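Local coordinates for Lactamase_B domain-containing protein (Bacillus lehensis G1, PDB 7EV5) that binds two zinc ions and probably acts as a dual-activity hydrolase, structurally resembling both B3 metallo-beta-lactamases and glyoxalase II, at residues L17-K22 with G119-S124; A24-P29 with L45-I50. All blocks are in the same frame, centred on the assembly; numbering follows the deposited sequence. Where two conformers were deposited one is given.

Interaction 1: residues L17-K22 with G119-S124; sequences LYNDDK and GTFTFS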
ATOM      1  N   LEU A  17      -4.605   9.917  -2.770  1.00 10.55           N
ATOM      2  CA  LEU A  17      -3.895  11.166  -2.532  1.00 11.66           C
ATOM      3  C   LEU A  17      -4.176  12.094  -3.705  1.00 12.45           C
ATOM      4  O   LEU A  17      -4.121  11.665  -4.858  1.00 12.46           O
ATOM      5  CB  LEU A  17      -2.393  10.882  -2.452  1.00 11.65           C
ATOM      6  CG  LEU A  17      -1.437  12.070  -2.261  1.00 11.49           C
ATOM      7  CD1 LEU A  17      -1.602  12.733  -0.891  1.00 13.96           C
ATOM      8  CD2 LEU A  17       0.009  11.606  -2.476  1.00 12.43           C
ATOM      9  N   TYR A  18      -4.490  13.355  -3.422  1.00 12.77           N
ATOM     10  CA  TYR A  18      -4.882  14.271  -4.483  1.00 14.02           C
ATOM     11  C   TYR A  18      -4.247  15.636  -4.251  1.00 15.39           C
ATOM     12  O   TYR A  18      -3.651  15.905  -3.204  1.00 16.46           O
ATOM     13  CB  TYR A  18      -6.410  14.375  -4.606  1.00 14.02           C
ATOM     14  CG  TYR A  18      -7.103  14.660  -3.294  1.00 16.47           C
ATOM     15  CD1 TYR A  18      -7.201  15.957  -2.812  1.00 18.18           C
ATOM     16  CD2 TYR A  18      -7.649  13.634  -2.530  1.00 17.06           C
ATOM     17  CE1 TYR A  18      -7.819  16.231  -1.612  1.00 24.78           C
ATOM     18  CE2 TYR A  18      -8.268  13.899  -1.328  1.00 17.72           C
ATOM     19  CZ  TYR A  18      -8.353  15.200  -0.877  1.00 24.54           C
ATOM     20  OH  TYR A  18      -8.973  15.480   0.319  1.00 29.14           O
ATOM     21  N   ASN A  19      -4.363  16.493  -5.268  1.00 17.59           N
ATOM     22  CA  ASN A  19      -3.883  17.869  -5.229  1.00 18.90           C
ATOM     23  C   ASN A  19      -5.029  18.808  -5.592  1.00 22.22           C
ATOM     24  O   ASN A  19      -6.144  18.374  -5.902  1.00 22.82           O
ATOM     25  CB  ASN A  19      -2.643  18.080  -6.120  1.00 19.88           C
ATOM     26  CG  ASN A  19      -2.909  17.827  -7.608  1.00 20.68           C
ATOM     27  OD1 ASN A  19      -4.049  17.848  -8.075  1.00 21.66           O
ATOM     28  ND2 ASN A  19      -1.835  17.604  -8.364  1.00 17.44           N
ATOM     29  N   ASP A  20      -4.744  20.113  -5.569  1.00 25.87           N
ATOM     30  CA  ASP A  20      -5.785  21.097  -5.847  1.00 28.05           C
ATOM     31  C   ASP A  20      -6.239  21.074  -7.300  1.00 28.23           C
ATOM     32  O   ASP A  20      -7.372  21.482  -7.586  1.00 31.19           O
ATOM     33  CB  ASP A  20      -5.336  22.497  -5.424  1.00 30.09           C
ATOM     34  CG  ASP A  20      -5.274  22.656  -3.915  1.00 40.98           C
ATOM     35  OD1 ASP A  20      -5.765  21.760  -3.197  1.00 47.51           O
ATOM     36  OD2 ASP A  20      -4.742  23.683  -3.444  1.00 51.65           O
ATOM     37  N   ASP A  21      -5.397  20.592  -8.215  1.00 22.10           N
ATOM     38  CA  ASP A  21      -5.755  20.416  -9.619  1.00 25.72           C
ATOM     39  C   ASP A  21      -6.599  19.171  -9.871  1.00 21.52           C
ATOM     40  O   ASP A  21      -6.832  18.832 -11.037  1.00 21.58           O
ATOM     41  CB  ASP A  21      -4.499  20.359 -10.497  1.00 26.49           C
ATOM     42  CG  ASP A  21      -3.772  21.688 -10.569  1.00 36.41           C
ATOM     43  OD1 ASP A  21      -2.569  21.690 -10.916  1.00 36.81           O
ATOM     44  OD2 ASP A  21      -4.402  22.725 -10.283  1.00 39.15           O
ATOM     45  N   LYS A  22      -7.036  18.486  -8.811  1.00 21.70           N
ATOM     46  CA  LYS A  22      -7.903  17.311  -8.879  1.00 22.10           C
ATOM     47  C   LYS A  22      -7.251  16.111  -9.563  1.00 19.91           C
ATOM     48  O   LYS A  22      -7.947  15.232 -10.081  1.00 21.58           O
ATOM     49  CB  LYS A  22      -9.294  17.627  -9.447  1.00 21.47           C
ATOM     50  CG  LYS A  22     -10.124  18.522  -8.532  1.00 27.59           C
ATOM     51  CD  LYS A  22     -11.493  17.912  -8.258  1.00 29.74           C
ATOM     52  CE  LYS A  22     -12.222  18.646  -7.145  1.00 29.79           C
ATOM     53  NZ  LYS A  22     -12.832  17.704  -6.157  1.00 27.58           N
ATOM     54  N   GLY A 119       3.471  12.460 -11.962  1.00 17.39           N
ATOM     55  CA  GLY A 119       2.995  13.811 -12.231  1.00 18.02           C
ATOM     56  C   GLY A 119       3.794  14.797 -11.396  1.00 20.32           C
ATOM     57  O   GLY A 119       5.027  14.819 -11.447  1.00 21.61           O
ATOM     58  N   THR A 120       3.110  15.613 -10.594  1.00 17.93           N
ATOM     59  CA  THR A 120       3.802  16.503  -9.667  1.00 19.28           C
ATOM     60  C   THR A 120       3.875  15.957  -8.243  1.00 17.94           C
ATOM     61  O   THR A 120       4.313  16.673  -7.337  1.00 19.73           O
ATOM     62  CB  THR A 120       3.194  17.910  -9.675  1.00 19.81           C
ATOM     63  OG1 THR A 120       1.783  17.831  -9.456  1.00 24.80           O
ATOM     64  CG2 THR A 120       3.476  18.617 -10.997  1.00 24.97           C
ATOM     65  N   PHE A 121       3.467  14.708  -8.018  1.00 15.90           N
ATOM     66  CA  PHE A 121       3.621  14.076  -6.712  1.00 15.41           C
ATOM     67  C   PHE A 121       4.981  13.397  -6.656  1.00 13.81           C
ATOM     68  O   PHE A 121       5.264  12.508  -7.466  1.00 17.58           O
ATOM     69  CB  PHE A 121       2.554  13.005  -6.491  1.00 16.15           C
ATOM     70  CG  PHE A 121       1.137  13.497  -6.599  1.00 16.00           C
ATOM     71  CD1 PHE A 121       0.463  13.975  -5.483  1.00 14.67           C
ATOM     72  CD2 PHE A 121       0.472  13.452  -7.805  1.00 15.62           C
ATOM     73  CE1 PHE A 121      -0.850  14.401  -5.579  1.00 16.39           C
ATOM     74  CE2 PHE A 121      -0.847  13.888  -7.912  1.00 17.80           C
ATOM     75  CZ  PHE A 121      -1.507  14.361  -6.790  1.00 14.97           C
ATOM     76  N   THR A 122       5.812  13.783  -5.695  1.00 15.88           N
ATOM     77  CA  THR A 122       7.079  13.096  -5.498  1.00 16.01           C
ATOM     78  C   THR A 122       7.053  12.314  -4.195  1.00 16.54           C
ATOM     79  O   THR A 122       6.556  12.796  -3.170  1.00 16.37           O
ATOM     80  CB  THR A 122       8.274  14.051  -5.550  1.00 18.70           C
ATOM     81  OG1 THR A 122       8.288  14.699  -6.825  1.00 25.44           O
ATOM     82  CG2 THR A 122       9.587  13.280  -5.387  1.00 22.78           C
ATOM     83  N   PHE A 123       7.578  11.094  -4.259  1.00 13.28           N
ATOM     84  CA  PHE A 123       7.631  10.195  -3.122  1.00 12.82           C
ATOM     85  C   PHE A 123       9.058   9.734  -2.907  1.00 13.82           C
ATOM     86  O   PHE A 123       9.817   9.558  -3.866  1.00 17.21           O
ATOM     87  CB  PHE A 123       6.800   8.937  -3.401  1.00 13.72           C
ATOM     88  CG  PHE A 123       5.371   9.221  -3.735  1.00 11.17           C
ATOM     89  CD1 PHE A 123       4.442   9.444  -2.731  1.00 12.94           C
ATOM     90  CD2 PHE A 123       4.955   9.256  -5.050  1.00 13.18           C
ATOM     91  CE1 PHE A 123       3.112   9.709  -3.045  1.00 12.17           C
ATOM     92  CE2 PHE A 123       3.636   9.513  -5.372  1.00 12.69           C
ATOM     93  CZ  PHE A 123       2.713   9.737  -4.372  1.00 11.70           C
ATOM     94  N   SER A 124       9.420   9.572  -1.645  1.00 13.17           N
ATOM     95  CA  SER A 124      10.568   8.764  -1.277  0.65 13.29           C
ATOM     96  C   SER A 124      10.089   7.328  -1.119  1.00 13.53           C
ATOM     97  O   SER A 124       9.023   7.072  -0.551  1.00 16.90           O
ATOM     98  CB  SER A 124      11.170   9.253   0.039  0.65 18.11           C
ATOM     99  OG  SER A 124      11.884  10.461  -0.141  0.65 21.36           O
TER
HETATM  100  O   HOH W   1       0.893  17.184  -7.169  1.00 27.41           O

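Interaction 2: residues A24-P29 with L45-I50; sequences AVIFDP and LTPLAI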
ATOM      1  N   ALA A  24      -4.811  12.677  -8.987  1.00 14.61           N
ATOM      2  CA  ALA A  24      -4.814  11.758  -7.861  1.00 14.60           C
ATOM      3  C   ALA A  24      -3.875  10.580  -8.081  1.00 12.60           C
ATOM      4  O   ALA A  24      -3.607  10.168  -9.214  1.00 14.38           O
ATOM      5  CB  ALA A  24      -6.221  11.227  -7.595  1.00 13.95           C
ATOM      6  N   VAL A  25      -3.422  10.019  -6.962  1.00 11.63           N
ATOM      7  CA  VAL A  25      -2.644   8.784  -6.911  1.00 11.46           C
ATOM      8  C   VAL A  25      -3.418   7.801  -6.040  1.00 10.77           C
ATOM      9  O   VAL A  25      -3.876   8.163  -4.950  1.00 11.14           O
ATOM     10  CB  VAL A  25      -1.232   9.040  -6.340  1.00 11.26           C
ATOM     11  CG1 VAL A  25      -0.397   7.762  -6.323  1.00 11.98           C
ATOM     12  CG2 VAL A  25      -0.519  10.098  -7.167  1.00 14.23           C
ATOM     13  N   ILE A  26      -3.574   6.570  -6.527  1.00 10.94           N
ATOM     14  CA  ILE A  26      -4.349   5.532  -5.852  1.00 11.24           C
ATOM     15  C   ILE A  26      -3.377   4.523  -5.260  1.00 10.26           C
ATOM     16  O   ILE A  26      -2.479   4.052  -5.966  1.00 10.51           O
ATOM     17  CB  ILE A  26      -5.301   4.830  -6.834  1.00 10.46           C
ATOM     18  CG1 ILE A  26      -6.290   5.829  -7.457  1.00 11.55           C
ATOM     19  CG2 ILE A  26      -6.023   3.692  -6.123  1.00 11.84           C
ATOM     20  CD1 ILE A  26      -7.124   5.238  -8.600  1.00 13.76           C
ATOM     21  N   PHE A  27      -3.558   4.180  -3.981  1.00  8.72           N
ATOM     22  CA  PHE A  27      -2.776   3.137  -3.322  1.00  7.81           C
ATOM     23  C   PHE A  27      -3.679   1.968  -2.977  1.00  8.98           C
ATOM     24  O   PHE A  27      -4.765   2.166  -2.427  1.00 10.10           O
ATOM     25  CB  PHE A  27      -2.162   3.656  -2.020  1.00 10.85           C
ATOM     26  CG  PHE A  27      -1.191   4.769  -2.220  1.00  9.21           C
ATOM     27  CD1 PHE A  27       0.162   4.519  -2.342  1.00 10.91           C
ATOM     28  CD2 PHE A  27      -1.637   6.074  -2.320  1.00  9.41           C
ATOM     29  CE1 PHE A  27       1.053   5.555  -2.541  1.00 10.29           C
ATOM     30  CE2 PHE A  27      -0.751   7.115  -2.531  1.00 10.20           C
ATOM     31  CZ  PHE A  27       0.594   6.854  -2.633  1.00 12.40           C
ATOM     32  N   ASP A  28      -3.220   0.761  -3.287  1.00  8.79           N
ATOM     33  CA  ASP A  28      -3.822  -0.472  -2.794  1.00  8.52           C
ATOM     34  C   ASP A  28      -5.340  -0.572  -2.964  1.00  9.43           C
ATOM     35  O   ASP A  28      -6.071  -0.702  -1.974  1.00 10.25           O
ATOM     36  CB  ASP A  28      -3.447  -0.705  -1.333  1.00  9.56           C
ATOM     37  CG  ASP A  28      -1.965  -0.943  -1.125  1.00  7.81           C
ATOM     38  OD1 ASP A  28      -1.182  -0.878  -2.092  1.00  8.92           O
ATOM     39  OD2 ASP A  28      -1.567  -1.196   0.037  1.00  9.13           O
ATOM     40  N   PRO A  29      -5.848  -0.509  -4.198  1.00  9.12           N
ATOM     41  CA  PRO A  29      -7.283  -0.729  -4.430  1.00 10.10           C
ATOM     42  C   PRO A  29      -7.644  -2.204  -4.313  1.00  8.57           C
ATOM     43  O   PRO A  29      -7.479  -2.971  -5.268  1.00 10.33           O
ATOM     44  CB  PRO A  29      -7.478  -0.195  -5.853  1.00 11.35           C
ATOM     45  CG  PRO A  29      -6.178  -0.464  -6.541  1.00  9.42           C
ATOM     46  CD  PRO A  29      -5.099  -0.390  -5.461  1.00  9.83           C
ATOM     47  N   LEU A  45     -12.068  13.507  -9.874  1.00 15.36           N
ATOM     48  CA  LEU A  45     -10.631  13.317  -9.728  1.00 18.40           C
ATOM     49  C   LEU A  45     -10.100  12.508 -10.904  1.00 16.73           C
ATOM     50  O   LEU A  45     -10.742  11.559 -11.362  1.00 19.33           O
ATOM     51  CB  LEU A  45     -10.325  12.585  -8.418  1.00 15.67           C
ATOM     52  CG  LEU A  45     -10.520  13.401  -7.135  1.00 19.45           C
ATOM     53  CD1 LEU A  45     -10.521  12.528  -5.879  1.00 17.50           C
ATOM     54  CD2 LEU A  45      -9.464  14.497  -7.013  1.00 18.02           C
ATOM     55  N   THR A  46      -8.921  12.890 -11.390  1.00 18.72           N
ATOM     56  CA  THR A  46      -8.266  12.176 -12.480  1.00 16.64           C
ATOM     57  C   THR A  46      -7.089  11.391 -11.922  1.00 15.07           C
ATOM     58  O   THR A  46      -6.036  11.977 -11.627  1.00 16.01           O
ATOM     59  CB  THR A  46      -7.786  13.175 -13.536  1.00 15.94           C
ATOM     60  OG1 THR A  46      -8.928  13.812 -14.126  1.00 23.05           O
ATOM     61  CG2 THR A  46      -6.992  12.479 -14.626  1.00 20.45           C
ATOM     62  N   PRO A  47      -7.205  10.077 -11.752  1.00 14.27           N
ATOM     63  CA  PRO A  47      -6.066   9.314 -11.235  1.00 14.86           C
ATOM     64  C   PRO A  47      -4.973   9.190 -12.281  1.00 13.79           C
ATOM     65  O   PRO A  47      -5.232   9.144 -13.484  1.00 15.97           O
ATOM     66  CB  PRO A  47      -6.666   7.945 -10.893  1.00 18.01           C
ATOM     67  CG  PRO A  47      -7.916   7.857 -11.663  1.00 21.10           C
ATOM     68  CD  PRO A  47      -8.413   9.252 -11.922  1.00 15.52           C
ATOM     69  N   LEU A  48      -3.731   9.163 -11.787  1.00 13.73           N
ATOM     70  CA  LEU A  48      -2.530   9.098 -12.608  1.00 14.65           C
ATOM     71  C   LEU A  48      -1.823   7.754 -12.550  1.00 12.86           C
ATOM     72  O   LEU A  48      -1.116   7.408 -13.504  1.00 13.25           O
ATOM     73  CB  LEU A  48      -1.527  10.181 -12.179  1.00 14.65           C
ATOM     74  CG  LEU A  48      -2.036  11.619 -12.192  1.00 18.34           C
ATOM     75  CD1 LEU A  48      -0.989  12.560 -11.610  1.00 20.41           C
ATOM     76  CD2 LEU A  48      -2.414  12.034 -13.610  1.00 17.57           C
ATOM     77  N   ALA A  49      -2.001   6.989 -11.472  1.00 13.47           N
ATOM     78  CA  ALA A  49      -1.271   5.744 -11.285  1.00 10.32           C
ATOM     79  C   ALA A  49      -1.887   4.990 -10.118  1.00 11.35           C
ATOM     80  O   ALA A  49      -2.542   5.578  -9.259  1.00 12.13           O
ATOM     81  CB  ALA A  49       0.213   6.009 -10.997  1.00 14.65           C
ATOM     82  N   ILE A  50      -1.659   3.677 -10.109  1.00 10.24           N
ATOM     83  CA  ILE A  50      -1.899   2.809  -8.959  1.00  9.35           C
ATOM     84  C   ILE A  50      -0.537   2.422  -8.405  1.00  9.36           C
ATOM     85  O   ILE A  50       0.291   1.849  -9.129  1.00  9.55           O
ATOM     86  CB  ILE A  50      -2.675   1.549  -9.358  1.00  9.48           C
ATOM     87  CG1 ILE A  50      -4.063   1.925  -9.874  1.00 11.93           C
ATOM     88  CG2 ILE A  50      -2.759   0.573  -8.180  1.00 10.82           C
ATOM     89  CD1 ILE A  50      -4.722   0.817 -10.649  1.00 11.45           C
TER

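Interaction 1: residues L17-K22 with G119-S124
The amide nitrogen ND2 of Asn19 is held by two partners: a water 3.0 Å away, which accepts its hydrogen, and the carboxylate of Glu23. The same water lies 2.5 Å from Thr120 OG1, a short bond that joins the two segments where no direct hydrogen bond does. It also sits over the centre of one face of the Phe121 ring, with its oxygen 3.5 Å above the plane. The Asn19 amide is turned to within 14° of the plane of this ring, and its ND2 approaches Phe121 CZ obliquely at 3.6 Å. A chi1 of 63°, which tucks CG between the backbone N and the carbonyl carbon, puts the amide there. The ring edge runs up to the backbone, with Phe121 CE1 3.9 Å from Tyr18 C. Away from the water the contact is apolar. Leu17 extends CG anti to its backbone N and brings CD2 to 3.9 Å from Phe121 CD1 and to 3.7 Å from Phe123 CE1, meeting the second ring at its edge. Tyr140 packs on both Leu17 and Phe121. Beyond Asn19 the chain folds into a type I turn, closed by Lys22 N bonding to Asn19 O. The contact joins strand 12-18 of one mixed sheet to strand 121-127 of the other, at the interface between the two sheets of the alpha-beta/beta-alpha sandwich of the metallo-beta-lactamase fold.

Interaction 2: residues A24-P29 with L45-I50
Strands 24-27 and 46-50 run side by side as the parallel pair of a beta-alpha-beta crossover, linked through helix 33-42 and crossing at -43°. Three backbone hydrogen bonds hold them. Ala24 contributes two, its N donating to Thr46 O from above the carbonyl plane and its O accepting from Leu48 N at 2.8 Å. The third, Ile26 N to Ala49 O, is the straightest, with 168° at the hydrogen. Ala24 pairs with Pro47 and Ile26 with Ile50, so the second strand spends one residue more than the first, a beta bulge. The backbone of Leu48 leaves the extended conformation here (psi -25°), and Ala49 N is buried without a partner in the model. CA-H...O contacts supplement the bonding, with Pro47 CA and Ile50 CA each 3.3 Å from their acceptors, Ala24 O and Ile26 O respectively.

The apolar packing gathers on the sheet face carrying Ile26, Pro47 and Ile50, where helix 63-70 covers all three. Ile26 lies alongside Pro47, pointing the same way, and its CD1 reaches Pro47 CB at 3.6 Å. Past the strand end, Asp28 OD2 hydrogen-bonds to His59 ND1, which probably orients this zinc ligand. Next to it Pro29 packs against Ile50, its CD 3.7 Å from Ile50 CG2.

How the interactions relate
From the N terminus, strand 12-18 delivers residues 17-22, whose turn leads straight into strand 23-27 and residues 24-29. Helix 33-42 then carries the chain back to residues 45-50, and interaction 2 closes this short loop of 15 intervening residues. Interaction 1 closes only after 96, when residues 119-124 arrive, so the smaller loop lies wholly within the larger. The two contacts, whose centres lie about 10 Å apart, meet directly: Leu17 O lies 2.8 Å from Val25 N and Lys22 O 2.9 Å from Thr46 N, both probable hydrogen bonds. Interaction 2 builds the first sheet internally, whereas interaction 1 ties that sheet to the second.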